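Local coordinates for cell division control protein 45 cdc45 putative (Entamoeba histolytica, PDB 6CC2) that probably acts in DNA replication as a Cdc45 protein, in other eukaryotes a component of the CMG replicative helicase, and may switch conformation to regulate that process, at residues A[36-39]-A[40-44]; A[526-529]-A[530-533]; A[399-402]-A[403-407]. All coordinates share one frame; numbering follows the deposited sequence. Where two conformers were deposited one is given.

Contact 1 (A[36-39]-A[40-44]); sequences IVCY and KILSM. With EDO (1,2-ethanediol), chain J.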
loop_
_atom_site.group_PDB
_atom_site.type_symbol
_atom_site.label_atom_id
_atom_site.label_comp_id
_atom_site.label_asym_id
_atom_site.label_seq_id
_atom_site.Cartn_x
_atom_site.Cartn_y
_atom_site.Cartn_z
ATOM N N ILE A 36 -8.931 0.845 -3.661
ATOM C CA ILE A 36 -10.016 -0.136 -3.773
ATOM C C ILE A 36 -11.144 0.228 -2.817
ATOM O O ILE A 36 -12.337 0.134 -3.154
ATOM C CB ILE A 36 -9.518 -1.561 -3.518
ATOM C CG1 ILE A 36 -8.388 -1.929 -4.496
ATOM C CG2 ILE A 36 -10.677 -2.580 -3.679
ATOM C CD1 ILE A 36 -7.883 -3.357 -4.352
ATOM N N VAL A 37 -10.784 0.640 -1.597
ATOM C CA VAL A 37 -11.794 1.072 -0.625
ATOM C C VAL A 37 -12.628 2.211 -1.193
ATOM O O VAL A 37 -13.855 2.236 -1.065
ATOM C CB VAL A 37 -11.116 1.486 0.693
ATOM C CG1 VAL A 37 -12.065 2.262 1.589
ATOM C CG2 VAL A 37 -10.537 0.248 1.406
ATOM N N CYS A 38 -11.967 3.208 -1.805
ATOM C CA CYS A 38 -12.695 4.332 -2.375
ATOM C C CYS A 38 -13.663 3.857 -3.449
ATOM O O CYS A 38 -14.856 4.184 -3.418
ATOM C CB CYS A 38 -11.692 5.356 -2.915
ATOM S SG CYS A 38 -12.433 6.836 -3.648
ATOM N N TYR A 39 -13.177 3.037 -4.379
ATOM C CA TYR A 39 -14.053 2.448 -5.379
ATOM C C TYR A 39 -15.240 1.737 -4.734
ATOM O O TYR A 39 -16.378 1.877 -5.179
ATOM C CB TYR A 39 -13.284 1.455 -6.245
ATOM C CG TYR A 39 -14.138 0.851 -7.324
ATOM C CD1 TYR A 39 -14.888 -0.303 -7.075
ATOM C CD2 TYR A 39 -14.249 1.434 -8.565
ATOM C CE1 TYR A 39 -15.695 -0.851 -8.032
ATOM C CE2 TYR A 39 -15.052 0.890 -9.527
ATOM C CZ TYR A 39 -15.783 -0.248 -9.259
ATOM O OH TYR A 39 -16.606 -0.804 -10.232
ATOM N N LYS A 40 -14.977 0.917 -3.712
ATOM C CA LYS A 40 -16.041 0.142 -3.069
ATOM C C LYS A 40 -17.122 1.055 -2.504
ATOM O O LYS A 40 -18.325 0.839 -2.738
ATOM C CB LYS A 40 -15.425 -0.734 -1.955
ATOM C CG LYS A 40 -16.420 -1.530 -1.120
ATOM C CD LYS A 40 -17.195 -2.507 -1.959
ATOM C CE LYS A 40 -18.112 -3.369 -1.114
ATOM N NZ LYS A 40 -18.886 -4.345 -1.964
ATOM N N ILE A 41 -16.710 2.099 -1.782
ATOM C CA ILE A 41 -17.679 2.985 -1.138
ATOM C C ILE A 41 -18.499 3.743 -2.178
ATOM O O ILE A 41 -19.725 3.858 -2.071
ATOM C CB ILE A 41 -16.943 3.936 -0.165
ATOM C CG1 ILE A 41 -16.402 3.126 1.011
ATOM C CG2 ILE A 41 -17.876 5.025 0.329
ATOM C CD1 ILE A 41 -15.578 3.940 2.021
ATOM N N LEU A 42 -17.827 4.293 -3.200
ATOM C CA LEU A 42 -18.561 4.906 -4.298
ATOM C C LEU A 42 -19.487 3.900 -4.963
ATOM O O LEU A 42 -20.639 4.221 -5.314
ATOM C CB LEU A 42 -17.605 5.497 -5.322
ATOM C CG LEU A 42 -16.733 6.648 -4.810
ATOM C CD1 LEU A 42 -15.642 6.936 -5.847
ATOM C CD2 LEU A 42 -17.540 7.889 -4.506
ATOM N N SER A 43 -19.004 2.677 -5.181
ATOM C CA SER A 43 -19.818 1.711 -5.906
ATOM C C SER A 43 -21.063 1.325 -5.126
ATOM O O SER A 43 -22.093 1.013 -5.724
ATOM C CB SER A 43 -18.990 0.475 -6.248
ATOM O OG SER A 43 -18.726 -0.279 -5.075
HETATM N N MSE A 44 -21.007 1.348 -3.803
HETATM C CA MSE A 44 -22.175 1.037 -2.989
HETATM C C MSE A 44 -23.285 2.066 -3.187
HETATM O O MSE A 44 -24.459 1.712 -3.276
HETATM C CB MSE A 44 -21.798 0.967 -1.509
HETATM C CG MSE A 44 -20.880 -0.183 -1.193
HETATM SE SE MSE A 44 -20.020 0.046 0.533
HETATM C CE MSE A 44 -21.553 -0.341 1.706
HETATM C C1 EDO J . -18.622 -3.532 -8.696
HETATM O O1 EDO J . -18.391 -2.506 -9.672
HETATM C C2 EDO J . -19.670 -3.048 -7.704
HETATM O O2 EDO J . -20.853 -2.650 -8.410
#
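Helix 33-48 is the crossover of a beta-alpha-beta unit that links the parallel strands 24-29 and 53-57, and Tyr39 and Ser43 lie one turn apart on its flank facing strand 53-57. Tyr39 CE1 comes within 4.0 Å of Ser43 CB, approaching obliquely to the ring. With CG anti to the backbone N (chi1 -178°), the ring is carried along the helix toward the next turn, where Ser43 sits. Its hydroxyl atom OH meets O1 of an ethanediol, probably left from the crystallisation liquor, at 2.5 Å; O1 lies at the ring edge, in its plane, and either oxygen could be the donor. The diol also bonds Glu47 and His53, and the ring of Phe378 stands edge-to-face with that of Tyr39. One turn of the backbone is pinned by Leu42 N to Cys38 O at 3.0 Å, a nearly straight bond (174°). Around the helix, two more pairs sit four residues apart: Val37 CG1 lies alongside Ile41 CD1 at 3.9 Å, pointing the same way, and Cys38 SG touches Leu42 CD1. Ala186 of helix 182-192 touches Cys38, Ile41 and Leu42. The chi1 of Ser43 (71°) sets OG between backbone N and carbonyl carbon, from where it donates to Lys40 O at 2.6 Å. Met44 N reaches that oxygen at 2.9 Å from the same face of the carbonyl plane. Two donors thus grip one carbonyl, and the proton of this buried hydroxyl is spent on a carbonyl of its own helix.

Contact 2 (A[526-529]-A[530-533]); sequences RENL and VKYK. With EDO (1,2-ethanediol), chain D.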
loop_
_atom_site.group_PDB
_atom_site.type_symbol
_atom_site.label_atom_id
_atom_site.label_comp_id
_atom_site.label_asym_id
_atom_site.label_seq_id
_atom_site.Cartn_x
_atom_site.Cartn_y
_atom_site.Cartn_z
ATOM N N ARG A 526 24.583 -9.032 -19.199
ATOM C CA ARG A 526 25.357 -9.263 -17.980
ATOM C C ARG A 526 26.697 -8.553 -18.042
ATOM O O ARG A 526 27.117 -7.933 -17.060
ATOM C CB ARG A 526 25.556 -10.771 -17.735
ATOM C CG ARG A 526 26.885 -11.125 -17.023
ATOM C CD ARG A 526 26.743 -11.994 -15.770
ATOM N NE ARG A 526 26.615 -13.405 -16.074
ATOM C CZ ARG A 526 27.043 -14.398 -15.283
ATOM N NH1 ARG A 526 27.640 -14.143 -14.130
ATOM N NH2 ARG A 526 26.863 -15.643 -15.665
ATOM N N GLU A 527 27.390 -8.654 -19.174
ATOM C CA GLU A 527 28.725 -8.090 -19.282
ATOM C C GLU A 527 28.743 -6.576 -19.120
ATOM O O GLU A 527 29.828 -6.006 -18.946
ATOM C CB GLU A 527 29.339 -8.481 -20.624
ATOM C CG GLU A 527 28.528 -8.090 -21.845
ATOM C CD GLU A 527 27.651 -9.227 -22.352
ATOM O OE1 GLU A 527 26.915 -9.857 -21.540
ATOM O OE2 GLU A 527 27.704 -9.501 -23.574
ATOM N N ASN A 528 27.591 -5.910 -19.200
ATOM C CA ASN A 528 27.532 -4.455 -19.140
ATOM C C ASN A 528 27.161 -3.924 -17.776
ATOM O O ASN A 528 26.798 -2.756 -17.653
ATOM C CB ASN A 528 26.539 -3.942 -20.178
ATOM C CG ASN A 528 27.014 -4.181 -21.579
ATOM O OD1 ASN A 528 28.214 -4.192 -21.839
ATOM N ND2 ASN A 528 26.078 -4.377 -22.498
ATOM N N LEU A 529 27.283 -4.736 -16.731
ATOM C CA LEU A 529 26.900 -4.265 -15.399
ATOM C C LEU A 529 27.689 -3.020 -15.010
ATOM O O LEU A 529 27.110 -2.049 -14.506
ATOM C CB LEU A 529 27.110 -5.381 -14.367
ATOM C CG LEU A 529 26.780 -4.987 -12.928
ATOM C CD1 LEU A 529 25.327 -4.663 -12.738
ATOM C CD2 LEU A 529 27.210 -6.120 -11.960
ATOM N N VAL A 530 29.017 -3.051 -15.195
ATOM C CA VAL A 530 29.853 -1.909 -14.824
ATOM C C VAL A 530 29.514 -0.695 -15.687
ATOM O O VAL A 530 29.358 0.417 -15.161
ATOM C CB VAL A 530 31.343 -2.283 -14.926
ATOM C CG1 VAL A 530 32.225 -1.055 -14.881
ATOM C CG2 VAL A 530 31.708 -3.233 -13.788
ATOM N N LYS A 531 29.341 -0.910 -16.989
ATOM C CA LYS A 531 28.951 0.167 -17.889
ATOM C C LYS A 531 27.645 0.808 -17.431
ATOM O O LYS A 531 27.516 2.046 -17.382
ATOM C CB LYS A 531 28.817 -0.382 -19.310
ATOM C CG LYS A 531 28.387 0.633 -20.344
ATOM C CD LYS A 531 28.209 -0.035 -21.707
ATOM C CE LYS A 531 27.844 0.981 -22.779
ATOM N NZ LYS A 531 27.633 0.332 -24.096
ATOM N N TYR A 532 26.659 -0.018 -17.097
ATOM C CA TYR A 532 25.372 0.494 -16.628
ATOM C C TYR A 532 25.497 1.241 -15.307
ATOM O O TYR A 532 24.885 2.303 -15.121
ATOM C CB TYR A 532 24.385 -0.655 -16.482
ATOM C CG TYR A 532 23.071 -0.203 -15.906
ATOM C CD1 TYR A 532 22.176 0.523 -16.680
ATOM C CD2 TYR A 532 22.743 -0.438 -14.588
ATOM C CE1 TYR A 532 20.997 0.968 -16.158
ATOM C CE2 TYR A 532 21.558 0.000 -14.063
ATOM C CZ TYR A 532 20.685 0.706 -14.854
ATOM O OH TYR A 532 19.516 1.163 -14.326
ATOM N N LYS A 533 26.282 0.711 -14.364
ATOM C CA LYS A 533 26.435 1.411 -13.096
ATOM C C LYS A 533 27.078 2.775 -13.309
ATOM O O LYS A 533 26.683 3.761 -12.662
ATOM C CB LYS A 533 27.269 0.556 -12.130
ATOM C CG LYS A 533 26.490 -0.667 -11.600
ATOM C CD LYS A 533 27.435 -1.762 -11.063
ATOM C CE LYS A 533 27.885 -1.485 -9.672
ATOM N NZ LYS A 533 28.826 -2.565 -9.163
HETATM C C1 EDO D . 23.418 -2.682 -21.932
HETATM O O1 EDO D . 23.058 -4.051 -21.848
HETATM C C2 EDO D . 23.440 -2.145 -20.524
HETATM O O2 EDO D . 24.053 -0.940 -20.487
HETATM O O HOH W 1 30.695 -3.103 -18.366
#
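The ring of Tyr532 and the amide of Asn528 are the flat groups at this helix start, the N-terminus of helix 529-537 just after strand 519-525 of the mixed sheet. They do not stack; the two residues are tied by the backbone bond from Tyr532 N to Asn528 O, 2.8 Å. An ethanediol, probably from the crystallisation liquor, sits nearby: its O2 lies obliquely off the Tyr532 ring without bonding it, while O1 accepts from Asn528 ND2 at 3.1 Å in a nearly straight bond (171°). The Tyr532 side chain is buried against strands 427-432 (Phe429) and 479-485 (Ile482) and helix 494-508 (Phe501, Thr504). Asn528 has CG beside its backbone N (chi1 -67°), which sets the amide alongside Lys531; OD1 lies 4.2 Å from Lys531 CD, and the two side chains run in the same direction.

A short 3-10 turn at 526-527 precedes the helix, and Asn528 stands at the N-cap position, although its side chain makes no capping bond. The diol is also bonded by His525 N. A water supplies a bridge at this end, accepting from Lys531 N at 2.9 Å and donating to Glu527 O at 3.1 Å. The bond that closes the first full turn at Asn528 O is followed by Lys533 N to Leu529 O at 2.9 Å.

On the flank facing strands 427-432 and 479-485, Leu529 rests on Phe429 and Phe480, and Lys533 also reaches Phe429. The aliphatic part of that lysine crosses the leucine obliquely. The chain bends about CG-CD (chi3 82°), at the very atom, Lys533 CD, that packs 3.8 Å from Leu529 CG.

Contact 3 (A[399-402]-A[403-407]); sequences KCIE and SNKNL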
loop_
_atom_site.group_PDB
_atom_site.type_symbol
_atom_site.label_atom_id
_atom_site.label_comp_id
_atom_site.label_asym_id
_atom_site.label_seq_id
_atom_site.Cartn_x
_atom_site.Cartn_y
_atom_site.Cartn_z
ATOM N N LYS A 399 -0.808 -15.778 1.893
ATOM C CA LYS A 399 0.058 -15.179 0.884
ATOM C C LYS A 399 0.995 -14.155 1.520
ATOM O O LYS A 399 2.199 -14.114 1.204
ATOM C CB LYS A 399 -0.769 -14.519 -0.213
ATOM C CG LYS A 399 0.060 -14.006 -1.384
ATOM C CD LYS A 399 -0.841 -13.399 -2.490
ATOM C CE LYS A 399 -0.003 -12.875 -3.654
ATOM N NZ LYS A 399 -0.859 -12.268 -4.725
ATOM N N CYS A 400 0.463 -13.335 2.430
ATOM C CA CYS A 400 1.281 -12.342 3.113
ATOM C C CYS A 400 2.369 -13.008 3.945
ATOM O O CYS A 400 3.519 -12.567 3.953
ATOM C CB CYS A 400 0.364 -11.465 3.994
ATOM S SG CYS A 400 1.185 -10.106 4.771
ATOM N N ILE A 401 2.006 -14.047 4.691
ATOM C CA ILE A 401 2.967 -14.735 5.540
ATOM C C ILE A 401 4.070 -15.368 4.700
ATOM O O ILE A 401 5.261 -15.216 4.987
ATOM C CB ILE A 401 2.249 -15.781 6.408
ATOM C CG1 ILE A 401 1.500 -15.073 7.551
ATOM C CG2 ILE A 401 3.235 -16.803 6.941
ATOM C CD1 ILE A 401 0.541 -15.976 8.310
ATOM N N GLU A 402 3.688 -16.088 3.651
ATOM C CA GLU A 402 4.675 -16.740 2.805
ATOM C C GLU A 402 5.613 -15.725 2.151
ATOM O O GLU A 402 6.836 -15.935 2.127
ATOM C CB GLU A 402 3.978 -17.581 1.733
ATOM C CG GLU A 402 4.944 -18.319 0.819
ATOM C CD GLU A 402 4.238 -19.188 -0.201
ATOM O OE1 GLU A 402 2.989 -19.191 -0.219
ATOM O OE2 GLU A 402 4.932 -19.870 -0.985
ATOM N N SER A 403 5.062 -14.634 1.613
ATOM C CA SER A 403 5.900 -13.637 0.951
ATOM C C SER A 403 6.887 -13.027 1.934
ATOM O O SER A 403 8.074 -12.886 1.633
ATOM C CB SER A 403 5.032 -12.553 0.311
ATOM O OG SER A 403 4.214 -13.093 -0.723
ATOM N N ASN A 404 6.414 -12.637 3.114
ATOM C CA ASN A 404 7.301 -12.011 4.078
ATOM C C ASN A 404 8.367 -12.982 4.586
ATOM O O ASN A 404 9.512 -12.577 4.803
ATOM C CB ASN A 404 6.482 -11.409 5.221
ATOM C CG ASN A 404 5.959 -10.025 4.873
ATOM O OD1 ASN A 404 6.683 -9.035 4.982
ATOM N ND2 ASN A 404 4.731 -9.954 4.409
ATOM N N LYS A 405 8.045 -14.275 4.742
ATOM C CA LYS A 405 9.075 -15.227 5.144
ATOM C C LYS A 405 10.165 -15.330 4.081
ATOM O O LYS A 405 11.353 -15.390 4.404
ATOM C CB LYS A 405 8.447 -16.589 5.419
ATOM C CG LYS A 405 7.631 -16.587 6.718
ATOM C CD LYS A 405 6.787 -17.844 6.882
ATOM C CE LYS A 405 7.608 -19.031 7.262
ATOM N NZ LYS A 405 6.726 -20.172 7.651
ATOM N N ASN A 406 9.769 -15.346 2.807
ATOM C CA ASN A 406 10.740 -15.444 1.725
ATOM C C ASN A 406 11.571 -14.170 1.606
ATOM O O ASN A 406 12.801 -14.233 1.433
ATOM C CB ASN A 406 10.013 -15.731 0.411
ATOM C CG ASN A 406 10.962 -15.939 -0.741
ATOM O OD1 ASN A 406 12.094 -16.384 -0.556
ATOM N ND2 ASN A 406 10.506 -15.611 -1.945
ATOM N N LEU A 407 10.918 -13.011 1.681
ATOM C CA LEU A 407 11.616 -11.741 1.483
ATOM C C LEU A 407 12.587 -11.452 2.623
ATOM O O LEU A 407 13.735 -11.054 2.382
ATOM C CB LEU A 407 10.602 -10.613 1.345
ATOM C CG LEU A 407 9.766 -10.668 0.081
ATOM C CD1 LEU A 407 8.598 -9.696 0.183
ATOM C CD2 LEU A 407 10.644 -10.357 -1.135
#
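Both segments are regular alpha helix within the long helix 393-417, as four successive bonds between residues four apart attest: Ser403 N to Lys399 O, Asn404 N to Cys400 O at 3.0 Å, Lys405 N to Ile401 O at 2.9 Å, and Asn406 N to Glu402 O at 3.1 Å. One of these carbonyls serves twice. Asn404 ND2 also donates to Cys400 O, at 2.9 Å and an N-H...O angle of 165°, and the oxygen lies close to the plane of the amide. The two donors of Asn404 come to it from opposite faces of the carbonyl plane. Curling back is possible because CG is anti to the carbonyl carbon (chi1 -84°), which brings the amide over the preceding turn; its ND2 then passes 3.6 Å from Cys400 SG. The other end of the amide, OD1, is bonded by Arg275 NH2, and so both ends of this buried group have partners and its rotation is fixed.

Helix 393-417 leads into strand 419-423, the outermost strand at one end of the mixed sheet, and packs against helices 435-441 and 444-462. Leu407 contacts Phe441 and Gln449 there, and Ser403 also meets Gln449. Lys399 points elsewhere, with its NZ bonded to Thr366 O. On a further flank Ile401 lies on Trp265, and the side chain of Lys405 runs beside it in the same direction: Ile401 CG2 meets Lys405 CD at 3.7 Å, and the lysine chain bends about its CG-CD bond (chi3 75°), so that CE and NZ turn off from the touching CD.

Along the chain the order is contact 1, contact 3, contact 2, each complete before the next opens. Contact 1 belongs to helix 33-48, beside the six-stranded parallel sheet. The other two border the mixed sheet: helix 393-417, which holds contact 3, enters strand 419-423 at one margin, whereas contact 2 follows strand 519-525 next to the other margin. Contact centres are about 28 Å apart for 1 and 3, about 31 Å for 2 and 3, and about 46 Å for 1 and 2, which lie on opposite sides of the chain's centre. Contacts 3 and 2 thus mark the chain's entry to and exit from the mixed sheet, and each contact is local to its own helix.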